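Local coordinates for Lin0012 protein (Listeria innocua, PDB 3K17) that probably phosphorylates phosphomevalonate with ATP, as a GHMP-family kinase of the mevalonate route to isopentenyl diphosphate, at residues Glu50-Ile53 with Asn58-Ser61; Gly66-Asp71 with Phe77-Ile82. All blocks are in the same frame, centred on the assembly; numbering follows the deposited sequence.

Contact 1: Glu50-Ile53 with Asn58-Ser61; sequences ELWI and NPVS
The indole of W52 lies against the pyrrolidine of P59, which lines one of its faces. P59 CB stands almost on the normal of the five-membered ring, 3.4 Å from its centroid and only 7° off that normal, a CH-pi contact. P59 CG reaches to 3.6 Å from W52 CZ2, and P59 CD passes beneath the outer six-membered ring, so the proline spans both rings and runs the same way as the tryptophan. At the indole edge the in-plane N-H of W52 is used: NE1 donates to OE1 of E50 at 2.8 Å, nearly straight at 164°, although the carboxylate is met from above its own plane. This bond helps set the rotation of the indole over the proline. E50 and W52, two apart on the strand, lie on one face of it, and with CG anti to the carbonyl carbon (chi1 -58°) the indole of W52 lies over P59. E50 adds its aliphatic part, with CG 3.9 Å from P59 CB.

Beneath the rings the backbones are joined by a reciprocal pair. L51 N donates to V60 O and V60 N to L51 O, each at 3.1 Å, making L51 and V60 a single antiparallel hydrogen-bonded bridge. Their side chains turn to the other face, where L51 CB and V60 CG2 make a looser contact; there W75 touches both residues, and T78 and I82 of helix 76-91 pack on L51. A water that accepts from I53 N also lies within hydrogen-bonding distance of N58 O, bridging the two segments past the direct bonds. On its other edge, strand 50-52 pairs in parallel with strand 99-105. The arrangement is an irregular hairpin-like return, closed by one bridge and a Trp-Pro CH-pi contact, at the margin of the large mixed sheet.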
# COMPACT_ATOMS: atom_id res chain seq x y z
N GLU A 50 -0.64 31.87 2.57
CA GLU A 50 -1.78 31.53 1.74
C GLU A 50 -1.39 31.57 0.26
O GLU A 50 -0.83 32.57 -0.21
CB GLU A 50 -2.89 32.53 1.99
CG GLU A 50 -4.24 31.94 2.18
CD GLU A 50 -5.26 32.99 2.53
OE1 GLU A 50 -5.52 33.86 1.67
OE2 GLU A 50 -5.79 32.95 3.66
N LEU A 51 -1.67 30.49 -0.45
CA LEU A 51 -1.39 30.45 -1.88
C LEU A 51 -2.66 30.05 -2.61
O LEU A 51 -3.30 29.06 -2.25
CB LEU A 51 -0.28 29.44 -2.21
CG LEU A 51 -0.08 29.20 -3.72
CD1 LEU A 51 0.35 30.50 -4.41
CD2 LEU A 51 0.97 28.11 -3.93
N TRP A 52 -3.02 30.83 -3.62
CA TRP A 52 -4.19 30.56 -4.44
C TRP A 52 -3.70 30.47 -5.88
O TRP A 52 -2.93 31.33 -6.33
CB TRP A 52 -5.19 31.72 -4.38
CG TRP A 52 -5.71 32.08 -3.04
CD1 TRP A 52 -5.00 32.59 -1.99
CD2 TRP A 52 -7.08 32.03 -2.61
NE1 TRP A 52 -5.84 32.87 -0.93
CE2 TRP A 52 -7.12 32.54 -1.29
CE3 TRP A 52 -8.27 31.61 -3.21
CZ2 TRP A 52 -8.31 32.63 -0.56
CZ3 TRP A 52 -9.46 31.71 -2.49
CH2 TRP A 52 -9.47 32.22 -1.18
N ILE A 53 -4.13 29.44 -6.60
CA ILE A 53 -3.76 29.32 -8.01
C ILE A 53 -5.03 29.06 -8.80
O ILE A 53 -6.03 28.60 -8.24
CB ILE A 53 -2.72 28.20 -8.27
CG1 ILE A 53 -3.27 26.83 -7.86
CG2 ILE A 53 -1.45 28.52 -7.51
CD1 ILE A 53 -2.38 25.69 -8.32
N ASN A 58 -9.85 26.77 -3.62
CA ASN A 58 -9.38 27.15 -2.30
C ASN A 58 -7.86 27.16 -2.20
O ASN A 58 -7.17 26.42 -2.89
CB ASN A 58 -9.97 26.21 -1.25
CG ASN A 58 -11.48 26.31 -1.18
OD1 ASN A 58 -12.19 25.37 -1.51
ND2 ASN A 58 -11.97 27.47 -0.76
N PRO A 59 -7.32 28.01 -1.31
CA PRO A 59 -5.88 28.13 -1.10
C PRO A 59 -5.35 27.03 -0.20
O PRO A 59 -6.12 26.26 0.37
CB PRO A 59 -5.76 29.48 -0.42
CG PRO A 59 -6.96 29.46 0.50
CD PRO A 59 -8.06 28.93 -0.42
N VAL A 60 -4.03 26.95 -0.09
CA VAL A 60 -3.37 26.00 0.80
C VAL A 60 -2.51 26.88 1.69
O VAL A 60 -2.18 28.01 1.32
CB VAL A 60 -2.45 25.01 0.07
CG1 VAL A 60 -3.28 23.91 -0.59
CG2 VAL A 60 -1.59 25.74 -0.94
N SER A 61 -2.16 26.39 2.87
CA SER A 61 -1.33 27.15 3.78
C SER A 61 -0.18 26.27 4.20
O SER A 61 -0.18 25.07 3.94
CB SER A 61 -2.14 27.59 5.01
OG SER A 61 -1.38 28.47 5.83
O HOH W 1 -6.22 28.11 -5.18

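Contact 2: Gly66-Asp71 with Phe77-Ile82; sequences GELKPD and FTAEAI
The loop that leads into helix 76-91 folds back along the first turns of that helix here, and L68 is the residue it inserts. With CG anti to the backbone N (chi1 171°), L68 carries its CD2 branch onto the helix, and CD2 does the touching: it lies 3.9 Å from A79 CA and meets I82 CD1 at 3.5 Å, tighter than usual for two carbons. A79 and I82 lie one turn apart on the same helix face, in a helix held by i to i+4 bonds such as I82 N to T78 O. I82 reaches the leucine with its extended CG1-CD1 arm. Farther along the loop P70 sets CD 4.1 Å from A79 CB, so the small alanine methyl is approached by both L68 and P70.

The packing is wholly apolar across the two segments, and its helical side falls in the GHMP kinase N-terminal family region, with W62 covering both L68 and I82, and V127 of helix 119-135 also touching I82. E67 and K69 point away from the helix and form a salt bridge, K69 NZ to E67 OE1, 3.0 Å. E67 OE2 is taken by R186 and Y189 of the second subunit, which ties this outer side of the loop into the assembly.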
# COMPACT_ATOMS: atom_id res chain seq x y z
N GLY A 66 8.43 27.55 6.86
CA GLY A 66 8.42 26.11 6.70
C GLY A 66 8.21 25.63 5.27
O GLY A 66 8.23 26.42 4.33
N GLU A 67 7.98 24.33 5.12
CA GLU A 67 7.78 23.72 3.82
C GLU A 67 6.32 23.69 3.38
O GLU A 67 5.41 23.51 4.19
CB GLU A 67 8.34 22.30 3.84
CG GLU A 67 8.09 21.50 2.57
CD GLU A 67 8.65 20.10 2.65
OE1 GLU A 67 8.61 19.53 3.76
OE2 GLU A 67 9.13 19.57 1.63
N LEU A 68 6.11 23.89 2.08
CA LEU A 68 4.76 23.82 1.53
C LEU A 68 4.72 22.50 0.76
O LEU A 68 5.46 22.32 -0.22
CB LEU A 68 4.50 25.00 0.59
CG LEU A 68 3.20 24.94 -0.23
CD1 LEU A 68 1.99 24.83 0.71
CD2 LEU A 68 3.10 26.17 -1.10
N LYS A 69 3.90 21.57 1.20
CA LYS A 69 3.81 20.29 0.53
C LYS A 69 2.37 19.79 0.45
O LYS A 69 2.03 18.79 1.07
CB LYS A 69 4.69 19.25 1.23
CG LYS A 69 4.55 19.20 2.75
CD LYS A 69 5.23 17.96 3.32
CE LYS A 69 5.22 17.94 4.84
NZ LYS A 69 6.25 18.84 5.44
N PRO A 70 1.52 20.49 -0.31
CA PRO A 70 0.11 20.11 -0.45
C PRO A 70 -0.08 18.79 -1.22
O PRO A 70 0.85 18.30 -1.85
CB PRO A 70 -0.50 21.31 -1.18
CG PRO A 70 0.64 21.77 -2.05
CD PRO A 70 1.84 21.66 -1.15
N ASP A 71 -1.27 18.22 -1.14
CA ASP A 71 -1.54 16.95 -1.82
C ASP A 71 -1.86 17.08 -3.31
O ASP A 71 -1.48 16.22 -4.10
CB ASP A 71 -2.68 16.21 -1.11
CG ASP A 71 -2.30 15.74 0.28
OD1 ASP A 71 -1.26 15.06 0.42
OD2 ASP A 71 -3.04 16.04 1.24
N PHE A 77 4.37 22.86 -9.29
CA PHE A 77 5.29 23.89 -9.78
C PHE A 77 5.45 25.07 -8.83
O PHE A 77 6.57 25.46 -8.52
CB PHE A 77 4.89 24.39 -11.17
CG PHE A 77 5.31 23.47 -12.29
CD1 PHE A 77 6.66 23.36 -12.64
CD2 PHE A 77 4.37 22.72 -12.98
CE1 PHE A 77 7.07 22.49 -13.67
CE2 PHE A 77 4.77 21.85 -14.02
CZ PHE A 77 6.12 21.75 -14.36
N THR A 78 4.34 25.63 -8.36
CA THR A 78 4.41 26.78 -7.47
C THR A 78 4.90 26.43 -6.07
O THR A 78 5.60 27.23 -5.43
CB THR A 78 3.05 27.52 -7.38
OG1 THR A 78 2.01 26.61 -7.01
CG2 THR A 78 2.70 28.14 -8.73
N ALA A 79 4.55 25.24 -5.59
CA ALA A 79 5.00 24.82 -4.27
C ALA A 79 6.51 24.68 -4.29
O ALA A 79 7.19 25.06 -3.35
CB ALA A 79 4.36 23.50 -3.86
N GLU A 80 7.03 24.12 -5.38
CA GLU A 80 8.47 23.92 -5.49
C GLU A 80 9.20 25.27 -5.52
O GLU A 80 10.26 25.42 -4.91
CB GLU A 80 8.80 23.13 -6.76
CG GLU A 80 10.27 22.81 -6.93
CD GLU A 80 10.74 21.68 -6.04
OE1 GLU A 80 9.90 21.06 -5.36
OE2 GLU A 80 11.96 21.40 -6.03
N ALA A 81 8.65 26.23 -6.25
CA ALA A 81 9.25 27.56 -6.34
C ALA A 81 9.27 28.21 -4.95
O ALA A 81 10.24 28.84 -4.57
CB ALA A 81 8.48 28.42 -7.32
N ILE A 82 8.19 28.03 -4.20
CA ILE A 82 8.10 28.59 -2.85
C ILE A 82 9.12 27.91 -1.93
O ILE A 82 9.76 28.57 -1.10
CB ILE A 82 6.66 28.39 -2.28
CG1 ILE A 82 5.69 29.34 -2.98
CG2 ILE A 82 6.65 28.61 -0.77
CD1 ILE A 82 4.23 29.09 -2.64

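Overall arrangement
From the N terminus the chain runs through strand 50-52, turns within four residues and comes back at 58-61, where contact 1 closes the first short loop. It continues through W62 to 66-71, then enters helix 76-91, whose residues 77-82 close the second loop as contact 2. The two loops follow in series without crossing, and their centres are about 10 Å apart. They meet directly: L51 CD2 lies 3.6 Å from I82 CD1, and V60 CG1 is 3.8 Å from P70 CB. The L51 and V60 side of contact 1 thus packs against contact 2, joining the sheet margin, the connecting loop and helix 76-91.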